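Local coordinates for glycoside hydrolase family protein (Novosphingobium sp. PP1Y, PDB 6Q2F) that probably hydrolyses glycosides as an alpha-L-rhamnosidase, releasing L-rhamnose from its substrates, at residues Q521-Y526 with R554-D559; R529-A534 with D547-D552; T987-W992 with Y1031-R1036; L1049-V1054 with L1090-A1095. One frame throughout, in Å; residues are numbered along the deposited sequence.

Contact 1 (Q521-Y526 with R554-D559); sequences QRLRGY and RRTLAD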
# COMPACT_ATOMS: atom_id res chain seq x y z
N GLN A 521 11.37 20.79 18.48
CA GLN A 521 11.53 20.97 19.92
C GLN A 521 10.41 20.29 20.69
O GLN A 521 10.66 19.61 21.70
CB GLN A 521 11.58 22.47 20.24
CG GLN A 521 11.56 22.75 21.72
CD GLN A 521 12.92 22.57 22.33
OE1 GLN A 521 13.90 23.14 21.85
NE2 GLN A 521 13.01 21.76 23.37
N ARG A 522 9.17 20.46 20.25
CA ARG A 522 8.05 19.91 21.01
C ARG A 522 8.05 18.38 20.94
O ARG A 522 7.72 17.72 21.93
CB ARG A 522 6.73 20.48 20.50
CG ARG A 522 5.48 19.62 20.87
CD ARG A 522 4.20 20.16 20.22
NE ARG A 522 4.10 19.83 18.79
CZ ARG A 522 3.60 18.69 18.31
NH1 ARG A 522 3.17 17.75 19.15
NH2 ARG A 522 3.56 18.48 17.00
N LEU A 523 8.42 17.81 19.79
CA LEU A 523 8.31 16.36 19.63
C LEU A 523 9.56 15.61 20.06
O LEU A 523 9.45 14.47 20.51
CB LEU A 523 7.99 16.01 18.16
CG LEU A 523 6.59 16.33 17.63
CD1 LEU A 523 6.54 16.41 16.09
CD2 LEU A 523 5.60 15.27 18.11
N ARG A 524 10.75 16.20 19.89
CA ARG A 524 11.99 15.51 20.23
C ARG A 524 12.60 15.98 21.54
O ARG A 524 13.50 15.32 22.07
CB ARG A 524 13.03 15.68 19.11
CG ARG A 524 12.49 15.40 17.69
CD ARG A 524 12.51 13.91 17.38
NE ARG A 524 11.42 13.17 18.00
CZ ARG A 524 10.23 13.00 17.43
NH1 ARG A 524 9.99 13.54 16.24
NH2 ARG A 524 9.28 12.29 18.05
N GLY A 525 12.16 17.12 22.07
CA GLY A 525 12.63 17.59 23.36
C GLY A 525 13.93 18.36 23.37
O GLY A 525 14.46 18.59 24.46
N TYR A 526 14.49 18.73 22.22
CA TYR A 526 15.69 19.55 22.21
C TYR A 526 15.71 20.45 20.98
O TYR A 526 14.96 20.23 20.02
CB TYR A 526 16.99 18.71 22.27
CG TYR A 526 17.27 17.79 21.07
CD1 TYR A 526 16.65 16.56 20.95
CD2 TYR A 526 18.21 18.15 20.10
CE1 TYR A 526 16.92 15.71 19.86
CE2 TYR A 526 18.50 17.30 19.00
CZ TYR A 526 17.85 16.09 18.90
OH TYR A 526 18.14 15.26 17.83
N ARG A 554 14.14 13.31 10.57
CA ARG A 554 13.24 12.49 9.76
C ARG A 554 12.02 12.08 10.55
O ARG A 554 10.91 12.05 10.03
CB ARG A 554 13.98 11.25 9.22
CG ARG A 554 15.08 11.59 8.20
CD ARG A 554 15.55 10.33 7.48
NE ARG A 554 15.92 9.30 8.43
CZ ARG A 554 17.10 9.23 9.04
NH1 ARG A 554 18.04 10.14 8.78
NH2 ARG A 554 17.35 8.26 9.90
N ARG A 555 12.21 11.79 11.85
CA ARG A 555 11.08 11.34 12.65
C ARG A 555 10.08 12.46 12.87
O ARG A 555 8.86 12.23 12.92
CB ARG A 555 11.58 10.78 13.98
CG ARG A 555 10.46 10.29 14.88
CD ARG A 555 10.97 9.31 15.90
NE ARG A 555 9.91 8.86 16.80
CZ ARG A 555 10.03 7.83 17.64
NH1 ARG A 555 11.16 7.14 17.66
NH2 ARG A 555 9.02 7.49 18.42
N THR A 556 10.57 13.68 12.99
CA THR A 556 9.64 14.80 13.14
C THR A 556 8.81 14.99 11.88
O THR A 556 7.61 15.27 11.96
CB THR A 556 10.43 16.06 13.47
OG1 THR A 556 11.15 15.85 14.70
CG2 THR A 556 9.50 17.26 13.63
N LEU A 557 9.42 14.83 10.71
CA LEU A 557 8.66 14.94 9.47
C LEU A 557 7.59 13.85 9.42
O LEU A 557 6.43 14.12 9.08
CB LEU A 557 9.60 14.83 8.27
CG LEU A 557 10.70 15.89 8.10
CD1 LEU A 557 11.69 15.49 7.02
CD2 LEU A 557 10.05 17.23 7.73
N ALA A 558 7.96 12.62 9.78
CA ALA A 558 6.98 11.53 9.81
C ALA A 558 5.86 11.83 10.79
O ALA A 558 4.69 11.60 10.48
CB ALA A 558 7.67 10.21 10.15
N ASP A 559 6.20 12.37 11.97
CA ASP A 559 5.17 12.73 12.95
C ASP A 559 4.22 13.77 12.38
O ASP A 559 3.00 13.70 12.59
CB ASP A 559 5.82 13.28 14.23
CG ASP A 559 6.51 12.19 15.08
OD1 ASP A 559 6.16 10.99 14.95
OD2 ASP A 559 7.39 12.57 15.88
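Arg524 carries the polar part of this contact, reaching from the last turn of helix 516-524 to Asp559 and Thr556. Two of its nitrogens grip a single carboxylate oxygen, in a salt bridge: NH1 lies 2.8 Å and NH2 2.9 Å from Asp559 OD2. That oxygen sits in the guanidinium plane, whereas the carboxylate is turned 50° away from it; NH1 comes to the anti side of OD2, and NH2 almost straight along the C-O bond. A second bond from Arg524 NH1, to Thr556 OG1 at 3.0 Å, is tilted a little from the plane. Thr556 OG1 is also bonded to the carbonyl oxygen of Asp552. Bends at chi2 (-83°) and chi3 (78°) fold the arginine chain round so that its end meets helix 543-575.

Apolar groups sandwich the guanidinium. Leu523 CB lies over one face, and Arg555 CG over the other, 3.6 Å from Arg524 NH1. Leu523 CD1 packs against Asp559 CB at 3.7 Å and against Thr556 CG2. Cut back to alanine, Arg524 would lose its guanidinium, which would probably leave the Asp559 carboxylate without this countercharge and open a gap between Leu523 and Arg555.

The two arginines approach as like charges, Arg524 NH2 being 3.7 Å from Arg555 NE, but the closeness is probably eased by their acids, Asp559 for Arg524 and Glu740, in a salt bridge, for Arg555. The contact thus pins the end of helix 516-524, where Gly525 takes a positive phi, against the middle of the long helix 543-575, while Thr831 of helix 831-834 bonds the carbonyl oxygen of Arg524.

Contact 2 (R529-A534 with D547-D552); sequences RPWLPA and DRFLYD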
# COMPACT_ATOMS: atom_id res chain seq x y z
N ARG A 529 18.42 23.75 16.23
CA ARG A 529 19.22 24.79 15.58
C ARG A 529 20.71 24.47 15.52
O ARG A 529 21.31 24.63 14.44
CB ARG A 529 18.98 26.14 16.25
CG ARG A 529 17.86 26.92 15.57
CD ARG A 529 16.97 27.68 16.56
NE ARG A 529 17.54 28.95 16.98
CZ ARG A 529 17.91 29.24 18.23
NH1 ARG A 529 17.77 28.33 19.19
NH2 ARG A 529 18.42 30.43 18.51
N PRO A 530 21.38 24.03 16.60
CA PRO A 530 22.82 23.76 16.48
C PRO A 530 23.13 22.60 15.55
O PRO A 530 24.28 22.48 15.09
CB PRO A 530 23.23 23.44 17.93
CG PRO A 530 22.16 24.03 18.78
CD PRO A 530 20.90 23.83 17.98
N TRP A 531 22.14 21.76 15.25
CA TRP A 531 22.34 20.57 14.44
C TRP A 531 21.97 20.77 12.98
O TRP A 531 22.38 19.95 12.14
CB TRP A 531 21.54 19.41 15.03
CG TRP A 531 21.96 19.12 16.43
CD1 TRP A 531 21.41 19.64 17.57
CD2 TRP A 531 23.03 18.26 16.85
NE1 TRP A 531 22.07 19.15 18.68
CE2 TRP A 531 23.07 18.31 18.27
CE3 TRP A 531 23.95 17.46 16.18
CZ2 TRP A 531 24.00 17.58 19.01
CZ3 TRP A 531 24.87 16.73 16.91
CH2 TRP A 531 24.89 16.80 18.32
N LEU A 532 21.24 21.84 12.64
CA LEU A 532 20.87 22.08 11.25
C LEU A 532 22.01 21.93 10.25
O LEU A 532 21.75 21.44 9.14
CB LEU A 532 20.23 23.47 11.11
CG LEU A 532 18.95 23.68 11.92
CD1 LEU A 532 18.38 25.06 11.67
CD2 LEU A 532 17.93 22.61 11.59
N PRO A 533 23.27 22.31 10.55
CA PRO A 533 24.32 22.15 9.52
C PRO A 533 24.48 20.73 9.04
O PRO A 533 24.93 20.53 7.90
CB PRO A 533 25.57 22.66 10.24
CG PRO A 533 25.06 23.64 11.22
CD PRO A 533 23.79 23.03 11.73
N ALA A 534 24.12 19.74 9.86
CA ALA A 534 24.15 18.35 9.41
C ALA A 534 23.23 18.11 8.23
O ALA A 534 23.52 17.25 7.38
CB ALA A 534 23.77 17.42 10.57
N ASP A 547 24.07 11.53 13.03
CA ASP A 547 23.16 10.52 12.51
C ASP A 547 21.90 10.42 13.36
O ASP A 547 20.80 10.22 12.83
CB ASP A 547 23.86 9.16 12.44
CG ASP A 547 24.83 9.07 11.28
OD1 ASP A 547 24.76 9.94 10.38
OD2 ASP A 547 25.65 8.14 11.26
N ARG A 548 22.03 10.56 14.69
CA ARG A 548 20.85 10.53 15.53
C ARG A 548 20.03 11.81 15.38
O ARG A 548 18.80 11.76 15.38
CB ARG A 548 21.22 10.31 16.99
CG ARG A 548 21.70 8.89 17.25
CD ARG A 548 22.20 8.73 18.66
NE ARG A 548 22.70 7.38 18.84
CZ ARG A 548 23.09 6.86 20.00
NH1 ARG A 548 23.03 7.59 21.12
NH2 ARG A 548 23.52 5.62 20.03
N PHE A 549 20.70 12.96 15.22
CA PHE A 549 19.92 14.15 14.94
C PHE A 549 19.12 14.00 13.66
O PHE A 549 17.94 14.36 13.60
CB PHE A 549 20.79 15.40 14.83
CG PHE A 549 20.09 16.51 14.11
CD1 PHE A 549 19.01 17.15 14.71
CD2 PHE A 549 20.45 16.87 12.83
CE1 PHE A 549 18.34 18.17 14.05
CE2 PHE A 549 19.78 17.88 12.17
CZ PHE A 549 18.72 18.53 12.78
N LEU A 550 19.76 13.48 12.61
CA LEU A 550 19.05 13.34 11.34
C LEU A 550 17.89 12.36 11.47
O LEU A 550 16.79 12.63 10.97
CB LEU A 550 20.04 12.93 10.24
CG LEU A 550 21.12 14.01 10.05
CD1 LEU A 550 22.33 13.52 9.26
CD2 LEU A 550 20.53 15.27 9.41
N TYR A 551 18.10 11.25 12.19
CA TYR A 551 16.99 10.36 12.54
C TYR A 551 15.86 11.14 13.21
O TYR A 551 14.68 10.98 12.85
CB TYR A 551 17.47 9.24 13.47
CG TYR A 551 16.34 8.42 14.08
CD1 TYR A 551 15.74 8.79 15.27
CD2 TYR A 551 15.85 7.28 13.43
CE1 TYR A 551 14.68 8.06 15.82
CE2 TYR A 551 14.80 6.53 13.98
CZ TYR A 551 14.22 6.93 15.16
OH TYR A 551 13.18 6.21 15.73
N ASP A 552 16.19 11.96 14.21
CA ASP A 552 15.19 12.77 14.90
C ASP A 552 14.51 13.74 13.95
O ASP A 552 13.31 14.02 14.08
CB ASP A 552 15.85 13.55 16.06
CG ASP A 552 16.20 12.66 17.24
OD1 ASP A 552 15.57 11.58 17.36
OD2 ASP A 552 17.09 13.04 18.05
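Trp531 and Phe549 join the connection leading into helix 543-575 to that helix itself, in a buried apolar cluster. Trp531 CB stands almost exactly over the centre of the phenylalanine ring, 3.3 Å from the Phe549 ring centroid and only 8° off its normal, a close CH-pi contact. The indole extends beyond this point. Its five-membered ring and the Phe549 ring are nearly parallel, 25° apart, but slid so far that they barely overlap, with centroids 5.2 Å apart. Phe549 projects its ring from the helix toward the turn at 531-534, its CG lying anti to the backbone N (chi1 161°).

The turn wraps round the same ring. Trp531 O comes 3.3 Å from Phe549 CE2 while accepting the backbone N-H of Ala534. Ala534 CB touches both Phe549 CD2, at 4.1 Å, and Leu550 CD2, and Leu532 CD2 lies more loosely near Phe549 CZ. Leu517 of helix 516-524 and Leu212 of strand 206-217 cover Leu532 from outside the contact.

Helix 543-575 belongs to the crossover between parallel strands 497-502 and 579-582, so the aromatic packing folds part of that connection onto its own helix within a beta-alpha-beta unit of an eight-stranded (beta/alpha) barrel.

Contact 3 (T987-W992 with Y1031-R1036); sequences TLDGAW and YSRNFR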
# COMPACT_ATOMS: atom_id res chain seq x y z
N THR A 987 -26.15 -38.81 -16.28
CA THR A 987 -25.38 -37.80 -16.99
C THR A 987 -26.31 -37.16 -18.00
O THR A 987 -26.92 -37.85 -18.82
CB THR A 987 -24.16 -38.41 -17.69
OG1 THR A 987 -23.21 -38.83 -16.71
CG2 THR A 987 -23.52 -37.38 -18.62
N LEU A 988 -26.44 -35.84 -17.97
CA LEU A 988 -27.30 -35.19 -18.92
C LEU A 988 -26.53 -34.95 -20.20
O LEU A 988 -26.15 -33.86 -20.50
CB LEU A 988 -27.82 -33.89 -18.37
CG LEU A 988 -28.59 -34.05 -17.08
CD1 LEU A 988 -29.37 -32.81 -16.79
CD2 LEU A 988 -29.52 -35.23 -17.13
N ASP A 989 -26.31 -36.03 -20.93
CA ASP A 989 -25.64 -36.03 -22.20
C ASP A 989 -26.76 -35.85 -23.20
O ASP A 989 -27.85 -35.49 -22.81
CB ASP A 989 -24.92 -37.34 -22.44
CG ASP A 989 -25.83 -38.53 -22.26
OD1 ASP A 989 -27.00 -38.36 -22.00
OD2 ASP A 989 -25.36 -39.65 -22.39
N GLY A 990 -26.50 -36.08 -24.47
CA GLY A 990 -27.55 -35.90 -25.45
C GLY A 990 -27.60 -34.49 -25.96
O GLY A 990 -26.66 -33.74 -25.82
N ALA A 991 -28.73 -34.15 -26.56
CA ALA A 991 -28.90 -32.87 -27.24
C ALA A 991 -29.27 -31.74 -26.28
O ALA A 991 -30.03 -31.92 -25.34
CB ALA A 991 -29.98 -32.99 -28.31
N TRP A 992 -28.72 -30.56 -26.56
CA TRP A 992 -29.10 -29.34 -25.85
C TRP A 992 -29.48 -28.26 -26.85
O TRP A 992 -28.87 -28.15 -27.91
CB TRP A 992 -27.96 -28.82 -24.97
CG TRP A 992 -27.57 -29.68 -23.83
CD1 TRP A 992 -26.92 -30.88 -23.88
CD2 TRP A 992 -27.77 -29.39 -22.44
NE1 TRP A 992 -26.72 -31.37 -22.61
CE2 TRP A 992 -27.23 -30.46 -21.71
CE3 TRP A 992 -28.37 -28.33 -21.75
CZ2 TRP A 992 -27.26 -30.50 -20.32
CZ3 TRP A 992 -28.40 -28.38 -20.38
CH2 TRP A 992 -27.85 -29.46 -19.68
N TYR A 1031 -28.58 -22.44 -22.28
CA TYR A 1031 -28.72 -23.85 -22.60
C TYR A 1031 -30.03 -24.39 -22.05
O TYR A 1031 -30.42 -24.08 -20.92
CB TYR A 1031 -27.56 -24.67 -22.04
CG TYR A 1031 -26.21 -24.45 -22.70
CD1 TYR A 1031 -25.48 -23.27 -22.48
CD2 TYR A 1031 -25.63 -25.44 -23.48
CE1 TYR A 1031 -24.23 -23.08 -23.07
CE2 TYR A 1031 -24.38 -25.26 -24.05
CZ TYR A 1031 -23.68 -24.08 -23.84
OH TYR A 1031 -22.44 -23.90 -24.40
N SER A 1032 -30.68 -25.24 -22.84
CA SER A 1032 -32.07 -25.64 -22.64
C SER A 1032 -32.18 -27.13 -22.87
O SER A 1032 -31.58 -27.65 -23.81
CB SER A 1032 -33.01 -24.90 -23.60
OG SER A 1032 -34.35 -25.31 -23.45
N ARG A 1033 -32.99 -27.79 -22.05
CA ARG A 1033 -33.11 -29.25 -22.06
C ARG A 1033 -34.17 -29.64 -21.04
O ARG A 1033 -34.46 -28.87 -20.11
CB ARG A 1033 -31.76 -29.89 -21.70
CG ARG A 1033 -31.61 -31.35 -22.00
CD ARG A 1033 -30.39 -31.87 -21.24
NE ARG A 1033 -30.01 -33.23 -21.61
CZ ARG A 1033 -30.71 -34.31 -21.31
NH1 ARG A 1033 -31.85 -34.19 -20.65
NH2 ARG A 1033 -30.28 -35.51 -21.67
N ASN A 1034 -34.72 -30.84 -21.21
CA ASN A 1034 -35.53 -31.51 -20.20
C ASN A 1034 -34.75 -32.68 -19.62
O ASN A 1034 -33.78 -33.16 -20.20
CB ASN A 1034 -36.85 -32.04 -20.79
CG ASN A 1034 -37.77 -30.92 -21.20
OD1 ASN A 1034 -37.95 -29.96 -20.46
ND2 ASN A 1034 -38.34 -31.02 -22.39
N PHE A 1035 -35.21 -33.15 -18.45
CA PHE A 1035 -34.59 -34.30 -17.81
C PHE A 1035 -35.58 -34.90 -16.81
O PHE A 1035 -36.43 -34.20 -16.26
CB PHE A 1035 -33.27 -33.92 -17.12
CG PHE A 1035 -33.41 -33.04 -15.91
CD1 PHE A 1035 -33.59 -31.67 -16.04
CD2 PHE A 1035 -33.30 -33.58 -14.64
CE1 PHE A 1035 -33.69 -30.86 -14.91
CE2 PHE A 1035 -33.38 -32.76 -13.50
CZ PHE A 1035 -33.58 -31.40 -13.65
N ARG A 1036 -35.46 -36.21 -16.62
CA ARG A 1036 -36.39 -36.97 -15.79
C ARG A 1036 -35.82 -37.18 -14.40
O ARG A 1036 -34.62 -37.42 -14.23
CB ARG A 1036 -36.75 -38.33 -16.43
CG ARG A 1036 -37.34 -39.35 -15.43
CD ARG A 1036 -38.34 -40.38 -16.05
NE ARG A 1036 -37.83 -41.74 -16.13
CZ ARG A 1036 -38.32 -42.80 -15.48
NH1 ARG A 1036 -39.36 -42.71 -14.66
NH2 ARG A 1036 -37.77 -43.98 -15.66
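Arg1033 reaches from its strand to the backbone of the turn, where Asp989 O takes two of its N-H groups. The bond from Arg1033 NH2 to Asp989 O is short and nearly straight (2.7 Å, 167°), with the acceptor in the guanidinium plane; that from Arg1033 NE to Asp989 O, at 3.3 Å, is weak. The Asp989 carboxylate stays beyond salt-bridge range, adding at most a longer-range attraction. Trp992 NE1 has its own acceptor, Leu988 O, in the plane of the indole, but this bond too is weak at 3.3 Å. Leu988 also has a backbone bond to Val1136.

Here the chain passes from strand 983-987 in one sheet to strand 992-996 in the other sheet of a beta sandwich, Leu988 being the centre of an inverse gamma turn. Extended from CG to NE, the Arg1033 chain runs across the indole, placing CD over its six-membered ring, 3.6 Å from the Trp992 ring centroid, in a CH-pi contact. A serine in place of Trp992 has no indole, so the Arg1033 methylenes would probably be free to shift and Leu988 O would be left without this weak donor.

Leu988 CB covers one guanidinium face, and Leu988 CD2 packs 4.0 Å from Phe1035 CB. Tyr1031 CB meets Trp992 CE3 at 3.8 Å, while the Tyr1031 hydroxyl bonds to the backbone N of Leu1132.

Contact 4 (L1049-V1054 with L1090-A1095); sequences LDLGRV and LEIRVA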
# COMPACT_ATOMS: atom_id res chain seq x y z
N LEU A 1049 -26.90 -30.92 -8.95
CA LEU A 1049 -26.57 -30.78 -10.36
C LEU A 1049 -25.12 -30.35 -10.46
O LEU A 1049 -24.76 -29.25 -10.01
CB LEU A 1049 -27.48 -29.76 -11.04
CG LEU A 1049 -27.25 -29.53 -12.53
CD1 LEU A 1049 -27.81 -30.69 -13.33
CD2 LEU A 1049 -27.91 -28.24 -12.97
N ASP A 1050 -24.27 -31.20 -11.03
CA ASP A 1050 -22.87 -30.87 -11.23
C ASP A 1050 -22.67 -30.55 -12.70
O ASP A 1050 -22.96 -31.39 -13.56
CB ASP A 1050 -21.96 -32.01 -10.79
CG ASP A 1050 -20.52 -31.58 -10.71
OD1 ASP A 1050 -19.97 -31.16 -11.75
OD2 ASP A 1050 -19.93 -31.64 -9.61
N LEU A 1051 -22.18 -29.35 -12.99
CA LEU A 1051 -22.05 -28.88 -14.37
C LEU A 1051 -20.73 -29.25 -15.02
O LEU A 1051 -20.56 -28.99 -16.22
CB LEU A 1051 -22.21 -27.37 -14.44
CG LEU A 1051 -23.53 -26.78 -13.95
CD1 LEU A 1051 -23.49 -25.29 -14.16
CD2 LEU A 1051 -24.70 -27.40 -14.71
N GLY A 1052 -19.79 -29.83 -14.29
CA GLY A 1052 -18.49 -30.09 -14.88
C GLY A 1052 -17.76 -28.79 -15.20
O GLY A 1052 -17.80 -27.83 -14.43
N ARG A 1053 -17.07 -28.77 -16.33
CA ARG A 1053 -16.36 -27.56 -16.73
C ARG A 1053 -17.35 -26.54 -17.26
O ARG A 1053 -18.23 -26.88 -18.05
CB ARG A 1053 -15.31 -27.89 -17.79
CG ARG A 1053 -14.14 -28.74 -17.27
CD ARG A 1053 -13.06 -28.85 -18.35
NE ARG A 1053 -12.61 -30.23 -18.51
CZ ARG A 1053 -11.39 -30.67 -18.22
NH1 ARG A 1053 -10.46 -29.83 -17.77
NH2 ARG A 1053 -11.08 -31.95 -18.40
N VAL A 1054 -17.20 -25.30 -16.81
CA VAL A 1054 -18.06 -24.20 -17.20
C VAL A 1054 -17.21 -22.99 -17.49
O VAL A 1054 -16.39 -22.63 -16.71
CB VAL A 1054 -19.02 -23.82 -16.08
CG1 VAL A 1054 -19.84 -22.61 -16.45
CG2 VAL A 1054 -19.94 -24.95 -15.71
N LEU A 1090 -34.90 -27.58 -17.67
CA LEU A 1090 -33.58 -27.15 -17.24
C LEU A 1090 -33.14 -26.03 -18.17
O LEU A 1090 -33.16 -26.20 -19.39
CB LEU A 1090 -32.57 -28.30 -17.27
CG LEU A 1090 -31.12 -28.00 -16.89
CD1 LEU A 1090 -31.02 -27.49 -15.45
CD2 LEU A 1090 -30.28 -29.28 -17.02
N GLU A 1091 -32.78 -24.89 -17.59
CA GLU A 1091 -32.23 -23.77 -18.35
C GLU A 1091 -31.00 -23.27 -17.62
O GLU A 1091 -31.04 -23.05 -16.41
CB GLU A 1091 -33.22 -22.61 -18.49
CG GLU A 1091 -34.66 -23.00 -18.78
CD GLU A 1091 -35.53 -21.77 -18.97
OE1 GLU A 1091 -35.08 -20.82 -19.66
OE2 GLU A 1091 -36.65 -21.75 -18.39
N ILE A 1092 -29.90 -23.12 -18.36
CA ILE A 1092 -28.60 -22.80 -17.79
C ILE A 1092 -28.05 -21.63 -18.57
O ILE A 1092 -27.74 -21.76 -19.76
CB ILE A 1092 -27.64 -23.99 -17.84
CG1 ILE A 1092 -28.27 -25.19 -17.12
CG2 ILE A 1092 -26.30 -23.59 -17.25
CD1 ILE A 1092 -27.36 -26.39 -17.00
N ARG A 1093 -27.94 -20.47 -17.92
CA ARG A 1093 -27.45 -19.27 -18.58
C ARG A 1093 -25.97 -19.16 -18.26
O ARG A 1093 -25.58 -18.91 -17.11
CB ARG A 1093 -28.24 -18.05 -18.11
CG ARG A 1093 -29.65 -18.00 -18.72
CD ARG A 1093 -30.57 -17.02 -18.02
NE ARG A 1093 -30.07 -15.65 -18.06
CZ ARG A 1093 -29.56 -15.01 -17.01
NH1 ARG A 1093 -29.48 -15.61 -15.82
NH2 ARG A 1093 -29.13 -13.77 -17.15
N VAL A 1094 -25.12 -19.41 -19.27
CA VAL A 1094 -23.68 -19.38 -19.10
C VAL A 1094 -23.15 -18.07 -19.66
O VAL A 1094 -23.42 -17.72 -20.81
CB VAL A 1094 -22.98 -20.56 -19.79
CG1 VAL A 1094 -21.48 -20.46 -19.53
CG2 VAL A 1094 -23.54 -21.88 -19.28
N ALA A 1095 -22.38 -17.36 -18.84
CA ALA A 1095 -21.69 -16.14 -19.23
C ALA A 1095 -20.19 -16.42 -19.30
O ALA A 1095 -19.65 -17.15 -18.45
CB ALA A 1095 -21.96 -15.01 -18.23
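Strands 1047-1055 and 1086-1095 run in the same sense through Leu1049-Leu1090, Leu1051-Ile1092 and Val1054-Val1094, with no hydrogen bond between them; their nearest CA atoms close from 10.5 Å at Leu1049 and Leu1090 to 7.6 Å at Val1054 and Val1094. At such spacing only side chains bridge the gap, and all are apolar and buried. The tightest touch is between Leu1051 CD2 and Ile1092 CD1, 3.7 Å apart, where the two side chains slide past each other in opposite directions. Ile1092 is extended about CG1 (chi2 -175°), which carries CD1 out to this meeting; the same methyl lies loosely near Leu1049 CD2. That leucine branch also touches Leu1090 CD1 at 4.0 Å. Farther along, Val1054 CG1 and Val1094 CG1 meet at 4.1 Å, methyl against methyl.

The regular strand is broken around Gly1052. Asp1050 OD1 accepts the backbone N-H of Gly1052 at 2.9 Å, forming an Asx turn, and Gly1052 takes a positive phi. Leu1051 still faces the core across this break.

Val1060 and Ala1058 of strand 1057-1062 continue the apolar layer beside these residues, and Phe1035 and Tyr1031 of strand 1028-1037 add aromatic rings to it. The arrangement, two antiparallel sheets meeting face to face through aliphatic side chains, is that of a beta sandwich, as in the galactose-binding-like domains of glycoside hydrolases.

In the fold
Contacts 1 and 2 form one cluster and contacts 3 and 4 another, on opposite sides of the chain's centre; contacts 1 and 3 have centres about 73 Å apart. In the first cluster both contacts use helix 543-575, and contact 2 lies within the chain span bracketed by contact 1. Tyr526 joins them, its hydroxyl probably hydrogen-bonded to Asp552. Contacts 3 and 4 follow later in sequence, their centres about 11 Å apart. There the strands 1028-1037 and 1086-1095 are sheet neighbours, and Leu1090 packs against both Trp992 and Phe1035. One pair thus consolidates a connection of the rhamnosidase barrel, the other the core of the C-terminal beta sandwich.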